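Local coordinates for protein probable glutathione S-transferase (Pseudomonas aeruginosa, PDB 6JWK) that probably isomerises maleylpyruvate, as a zeta-class glutathione S-transferase relative of maleylacetoacetate isomerases, at residues L99-L113 / W130-A142. Residues are numbered along the deposited sequence; the frame is centred on the assembly and turned at random.
Sequences LVACDIHPLNNVRVL and WYAHWVAEGLAAA. With SO4 (sulfate ion), chain I.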
loop_
_atom_site.group_PDB
_atom_site.type_symbol
_atom_site.label_atom_id
_atom_site.label_comp_id
_atom_site.label_asym_id
_atom_site.label_seq_id
_atom_site.Cartn_x
_atom_site.Cartn_y
_atom_site.Cartn_z
ATOM N N LEU B 99 -6.661 1.253 -0.501
ATOM C CA LEU B 99 -7.348 1.898 0.648
ATOM C C LEU B 99 -7.193 1.052 1.908
ATOM O O LEU B 99 -6.862 1.595 2.988
ATOM C CB LEU B 99 -8.816 2.119 0.298
ATOM C CG LEU B 99 -9.720 2.642 1.402
ATOM C CD1 LEU B 99 -9.317 4.057 1.843
ATOM C CD2 LEU B 99 -11.136 2.676 0.847
ATOM N N VAL B 100 -7.478 -0.238 1.816
ATOM C CA VAL B 100 -7.284 -1.173 2.950
ATOM C C VAL B 100 -5.789 -1.277 3.315
ATOM O O VAL B 100 -5.460 -1.086 4.500
ATOM C CB VAL B 100 -7.864 -2.544 2.602
ATOM C CG1 VAL B 100 -7.604 -3.521 3.731
ATOM C CG2 VAL B 100 -9.361 -2.365 2.308
ATOM N N ALA B 101 -4.925 -1.529 2.337
ATOM C CA ALA B 101 -3.518 -1.928 2.572
ATOM C C ALA B 101 -2.656 -0.728 2.999
ATOM O O ALA B 101 -1.614 -0.958 3.579
ATOM C CB ALA B 101 -2.980 -2.652 1.351
ATOM N N CYS B 102 -3.036 0.491 2.648
ATOM C CA CYS B 102 -2.282 1.746 2.931
ATOM C C CYS B 102 -2.961 2.584 4.022
ATOM O O CYS B 102 -2.234 3.159 4.814
ATOM C CB CYS B 102 -2.142 2.639 1.703
ATOM S SG CYS B 102 -1.228 1.826 0.387
ATOM N N ASP B 103 -4.295 2.652 4.058
ATOM C CA ASP B 103 -5.030 3.670 4.861
ATOM C C ASP B 103 -5.718 3.049 6.064
ATOM O O ASP B 103 -6.204 3.834 6.898
ATOM C CB ASP B 103 -6.033 4.449 4.016
ATOM C CG ASP B 103 -5.350 5.291 2.932
ATOM O OD1 ASP B 103 -4.097 5.402 2.985
ATOM O OD2 ASP B 103 -6.050 5.769 2.024
ATOM N N ILE B 104 -5.819 1.719 6.158
ATOM C CA ILE B 104 -6.445 1.090 7.368
ATOM C C ILE B 104 -5.438 0.201 8.092
ATOM O O ILE B 104 -5.038 0.552 9.250
ATOM C CB ILE B 104 -7.713 0.285 7.028
ATOM C CG1 ILE B 104 -8.698 1.080 6.181
ATOM C CG2 ILE B 104 -8.325 -0.218 8.314
ATOM C CD1 ILE B 104 -9.922 0.286 5.765
ATOM N N HIS B 105 -5.064 -0.922 7.469
ATOM C CA HIS B 105 -4.315 -2.016 8.126
ATOM C C HIS B 105 -3.014 -1.509 8.750
ATOM O O HIS B 105 -2.713 -1.884 9.880
ATOM C CB HIS B 105 -4.040 -3.168 7.169
ATOM C CG HIS B 105 -3.357 -4.276 7.877
ATOM N ND1 HIS B 105 -3.959 -4.930 8.929
ATOM C CD2 HIS B 105 -2.102 -4.760 7.765
ATOM C CE1 HIS B 105 -3.099 -5.801 9.420
ATOM N NE2 HIS B 105 -1.956 -5.701 8.721
ATOM N N PRO B 106 -2.188 -0.662 8.087
ATOM C CA PRO B 106 -0.899 -0.286 8.689
ATOM C C PRO B 106 -1.002 0.407 10.065
ATOM O O PRO B 106 -0.080 0.272 10.861
ATOM C CB PRO B 106 -0.292 0.684 7.689
ATOM C CG PRO B 106 -0.926 0.277 6.370
ATOM C CD PRO B 106 -2.373 -0.063 6.762
ATOM N N LEU B 107 -2.098 1.102 10.322
ATOM C CA LEU B 107 -2.330 1.783 11.623
ATOM C C LEU B 107 -2.794 0.782 12.681
ATOM O O LEU B 107 -2.629 1.091 13.852
ATOM C CB LEU B 107 -3.344 2.904 11.431
ATOM C CG LEU B 107 -2.966 3.894 10.338
ATOM C CD1 LEU B 107 -3.992 5.000 10.223
ATOM C CD2 LEU B 107 -1.612 4.470 10.650
ATOM N N ASN B 108 -3.309 -0.391 12.285
ATOM C CA ASN B 108 -4.062 -1.322 13.168
ATOM C C ASN B 108 -3.293 -2.650 13.271
ATOM O O ASN B 108 -3.819 -3.577 13.784
ATOM C CB ASN B 108 -5.520 -1.412 12.704
ATOM C CG ASN B 108 -6.322 -0.185 13.093
ATOM O OD1 ASN B 108 -5.857 0.687 13.857
ATOM N ND2 ASN B 108 -7.501 -0.052 12.517
ATOM N N ASN B 109 -2.041 -2.647 12.844
ATOM C CA ASN B 109 -1.042 -3.748 12.848
ATOM C C ASN B 109 -0.765 -4.152 14.304
ATOM O O ASN B 109 -0.759 -3.250 15.176
ATOM C CB ASN B 109 0.265 -3.189 12.250
ATOM C CG ASN B 109 1.151 -4.183 11.541
ATOM O OD1 ASN B 109 1.927 -4.915 12.167
ATOM N ND2 ASN B 109 1.100 -4.156 10.219
ATOM N N VAL B 110 -0.399 -5.408 14.562
ATOM C CA VAL B 110 0.134 -5.782 15.904
ATOM C C VAL B 110 1.379 -4.928 16.222
ATOM O O VAL B 110 1.455 -4.397 17.314
ATOM C CB VAL B 110 0.391 -7.290 16.028
ATOM C CG1 VAL B 110 1.251 -7.842 14.900
ATOM C CG2 VAL B 110 0.995 -7.593 17.380
ATOM N N ARG B 111 2.259 -4.742 15.270
ATOM C CA ARG B 111 3.451 -3.970 15.480
ATOM C C ARG B 111 3.113 -2.563 16.019
ATOM O O ARG B 111 3.679 -2.132 16.979
ATOM C CB ARG B 111 4.358 -4.048 14.228
ATOM C CG ARG B 111 4.764 -2.765 13.555
ATOM C CD ARG B 111 5.522 -2.943 12.237
ATOM N NE ARG B 111 5.001 -2.040 11.229
ATOM C CZ ARG B 111 5.712 -1.231 10.470
ATOM N NH1 ARG B 111 5.098 -0.474 9.612
ATOM N NH2 ARG B 111 7.029 -1.186 10.545
ATOM N N VAL B 112 2.121 -1.897 15.466
ATOM C CA VAL B 112 1.765 -0.571 15.931
ATOM C C VAL B 112 1.129 -0.544 17.323
ATOM O O VAL B 112 1.373 0.338 18.104
ATOM C CB VAL B 112 0.836 0.137 14.934
ATOM C CG1 VAL B 112 0.385 1.471 15.462
ATOM C CG2 VAL B 112 1.530 0.303 13.610
ATOM N N LEU B 113 0.291 -1.525 17.585
ATOM C CA LEU B 113 -0.439 -1.650 18.867
ATOM C C LEU B 113 0.577 -1.990 19.965
ATOM O O LEU B 113 0.403 -1.464 21.043
ATOM C CB LEU B 113 -1.525 -2.722 18.768
ATOM C CG LEU B 113 -2.628 -2.463 17.746
ATOM C CD1 LEU B 113 -3.509 -3.694 17.635
ATOM C CD2 LEU B 113 -3.436 -1.218 18.083
ATOM N N TRP B 130 -8.590 3.887 19.060
ATOM C CA TRP B 130 -7.700 4.158 17.897
ATOM C C TRP B 130 -8.115 3.221 16.754
ATOM O O TRP B 130 -8.320 3.720 15.656
ATOM C CB TRP B 130 -6.240 3.963 18.330
ATOM C CG TRP B 130 -5.221 3.688 17.271
ATOM C CD1 TRP B 130 -4.955 2.494 16.654
ATOM C CD2 TRP B 130 -4.201 4.600 16.844
ATOM N NE1 TRP B 130 -3.873 2.621 15.826
ATOM C CE2 TRP B 130 -3.386 3.901 15.928
ATOM C CE3 TRP B 130 -3.914 5.947 17.124
ATOM C CZ2 TRP B 130 -2.303 4.514 15.294
ATOM C CZ3 TRP B 130 -2.836 6.547 16.496
ATOM C CH2 TRP B 130 -2.063 5.842 15.571
ATOM N N TYR B 131 -8.174 1.920 17.031
ATOM C CA TYR B 131 -8.453 0.842 16.047
ATOM C C TYR B 131 -9.751 1.201 15.310
ATOM O O TYR B 131 -9.800 1.221 14.037
ATOM C CB TYR B 131 -8.464 -0.516 16.746
ATOM C CG TYR B 131 -8.247 -1.686 15.826
ATOM C CD1 TYR B 131 -9.212 -2.103 14.914
ATOM C CD2 TYR B 131 -7.067 -2.395 15.891
ATOM C CE1 TYR B 131 -8.992 -3.193 14.086
ATOM C CE2 TYR B 131 -6.836 -3.485 15.070
ATOM C CZ TYR B 131 -7.806 -3.895 14.175
ATOM O OH TYR B 131 -7.503 -4.981 13.387
ATOM N N ALA B 132 -10.758 1.585 16.098
ATOM C CA ALA B 132 -12.147 1.765 15.640
ATOM C C ALA B 132 -12.230 3.054 14.837
ATOM O O ALA B 132 -13.010 3.109 13.869
ATOM C CB ALA B 132 -13.101 1.751 16.830
ATOM N N HIS B 133 -11.391 4.053 15.141
ATOM C CA HIS B 133 -11.379 5.324 14.366
ATOM C C HIS B 133 -10.867 5.057 12.922
ATOM O O HIS B 133 -11.484 5.524 11.973
ATOM C CB HIS B 133 -10.590 6.435 15.106
ATOM C CG HIS B 133 -10.372 7.663 14.279
ATOM N ND1 HIS B 133 -11.392 8.554 13.970
ATOM C CD2 HIS B 133 -9.264 8.137 13.662
ATOM C CE1 HIS B 133 -10.915 9.534 13.232
ATOM N NE2 HIS B 133 -9.618 9.286 13.006
ATOM N N TRP B 134 -9.742 4.394 12.754
ATOM C CA TRP B 134 -9.124 4.199 11.422
ATOM C C TRP B 134 -10.037 3.222 10.659
ATOM O O TRP B 134 -10.245 3.409 9.432
ATOM C CB TRP B 134 -7.678 3.708 11.580
ATOM C CG TRP B 134 -6.815 4.657 12.361
ATOM C CD1 TRP B 134 -6.100 4.363 13.478
ATOM C CD2 TRP B 134 -6.634 6.060 12.127
ATOM N NE1 TRP B 134 -5.478 5.486 13.956
ATOM C CE2 TRP B 134 -5.805 6.548 13.160
ATOM C CE3 TRP B 134 -7.054 6.956 11.140
ATOM C CZ2 TRP B 134 -5.418 7.886 13.247
ATOM C CZ3 TRP B 134 -6.647 8.276 11.200
ATOM C CH2 TRP B 134 -5.837 8.732 12.241
ATOM N N VAL B 135 -10.601 2.235 11.366
ATOM C CA VAL B 135 -11.592 1.307 10.767
ATOM C C VAL B 135 -12.795 2.106 10.252
ATOM O O VAL B 135 -13.130 1.899 9.081
ATOM C CB VAL B 135 -11.980 0.140 11.693
ATOM C CG1 VAL B 135 -13.260 -0.558 11.239
ATOM C CG2 VAL B 135 -10.850 -0.882 11.770
ATOM N N ALA B 136 -13.436 2.969 11.035
ATOM C CA ALA B 136 -14.684 3.662 10.591
ATOM C C ALA B 136 -14.383 4.552 9.389
ATOM O O ALA B 136 -15.089 4.483 8.409
ATOM C CB ALA B 136 -15.303 4.496 11.718
ATOM N N GLU B 137 -13.332 5.354 9.460
ATOM C CA GLU B 137 -12.920 6.243 8.352
ATOM C C GLU B 137 -12.694 5.406 7.088
ATOM O O GLU B 137 -13.210 5.797 6.030
ATOM C CB GLU B 137 -11.601 6.962 8.670
ATOM C CG GLU B 137 -11.645 7.794 9.927
ATOM C CD GLU B 137 -12.250 9.155 9.715
ATOM O OE1 GLU B 137 -11.735 9.878 8.861
ATOM O OE2 GLU B 137 -13.261 9.446 10.356
ATOM N N GLY B 138 -11.915 4.325 7.190
ATOM C CA GLY B 138 -11.531 3.524 6.007
ATOM C C GLY B 138 -12.704 2.728 5.430
ATOM O O GLY B 138 -12.858 2.693 4.217
ATOM N N LEU B 139 -13.470 2.048 6.269
ATOM C CA LEU B 139 -14.547 1.150 5.767
ATOM C C LEU B 139 -15.713 1.981 5.218
ATOM O O LEU B 139 -16.343 1.515 4.275
ATOM C CB LEU B 139 -14.998 0.185 6.867
ATOM C CG LEU B 139 -13.993 -0.876 7.287
ATOM C CD1 LEU B 139 -14.669 -1.920 8.143
ATOM C CD2 LEU B 139 -13.292 -1.520 6.114
ATOM N N ALA B 140 -15.969 3.202 5.717
ATOM C CA ALA B 140 -17.009 4.049 5.104
ATOM C C ALA B 140 -16.635 4.342 3.648
ATOM O O ALA B 140 -17.518 4.315 2.769
ATOM C CB ALA B 140 -17.178 5.332 5.890
ATOM N N ALA B 141 -15.355 4.611 3.394
ATOM C CA ALA B 141 -14.873 4.922 2.029
ATOM C C ALA B 141 -14.913 3.630 1.207
ATOM O O ALA B 141 -15.314 3.704 0.054
ATOM C CB ALA B 141 -13.474 5.550 2.079
ATOM N N ALA B 142 -14.580 2.482 1.805
ATOM C CA ALA B 142 -14.526 1.162 1.115
ATOM C C ALA B 142 -15.943 0.768 0.664
ATOM O O ALA B 142 -16.110 0.346 -0.452
ATOM C CB ALA B 142 -13.937 0.106 2.033
HETATM S S SO4 I . -0.539 -8.293 11.039
HETATM O O1 SO4 I . -0.339 -8.336 9.621
HETATM O O2 SO4 I . -0.183 -7.021 11.578
HETATM O O3 SO4 I . -1.926 -8.512 11.399
HETATM O O4 SO4 I . 0.293 -9.304 11.622
HETATM O O HOH W 1 -8.451 4.831 7.925
#
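Leu107 O receives the indole N-H of Trp130, with NE1 2.8 Å from that O. The bond is nearly straight, 160° at the hydrogen, and the carbonyl oxygen lies close to the indole plane, although the donor stands above the carbonyl plane. One residue on, Asn108 enters a hole made by Trp130, Tyr131, Trp134 and Val135. Its CG is anti to the carbonyl carbon, which lays the amide over the Tyr131 ring. The two planes are stacked only 8° apart, and Asn108 CB makes a CH-pi contact with the same ring. From there Asn108 ND2 gives a hydrogen bond to Tyr131 O that is weak, bent to 134° at the hydrogen.

Leu107 sends CD1 over one face of Trp134, 3.6 Å from the centroid of the five-membered ring, a second CH-pi contact. Further along, Gly138, having no side chain, lets Ile104 CD1 come to 3.6 Å from its CA. A water donates to both Asp103 O and Trp134 O, bridging the two backbones. Leu99 CD2 packs on Ala141 CB (3.9 Å) and on Ala142.

Helices 99-103 and 130-142 run roughly antiparallel within the all-helical C-terminal domain of the GST fold. On the far side of segment 99-113, His105 NE2 and, weakly, Val110 N hydrogen-bond a sulfate ion, probably from the crystallisation liquor, while Arg111 NH1 reaches Asp103 O of the second subunit. The indole bond thus ties segment 104-108, which follows helix 87-103, to helix 124-149, while the buried Asn108 amide stacks on a ring and adds its weak bond to Tyr131 O.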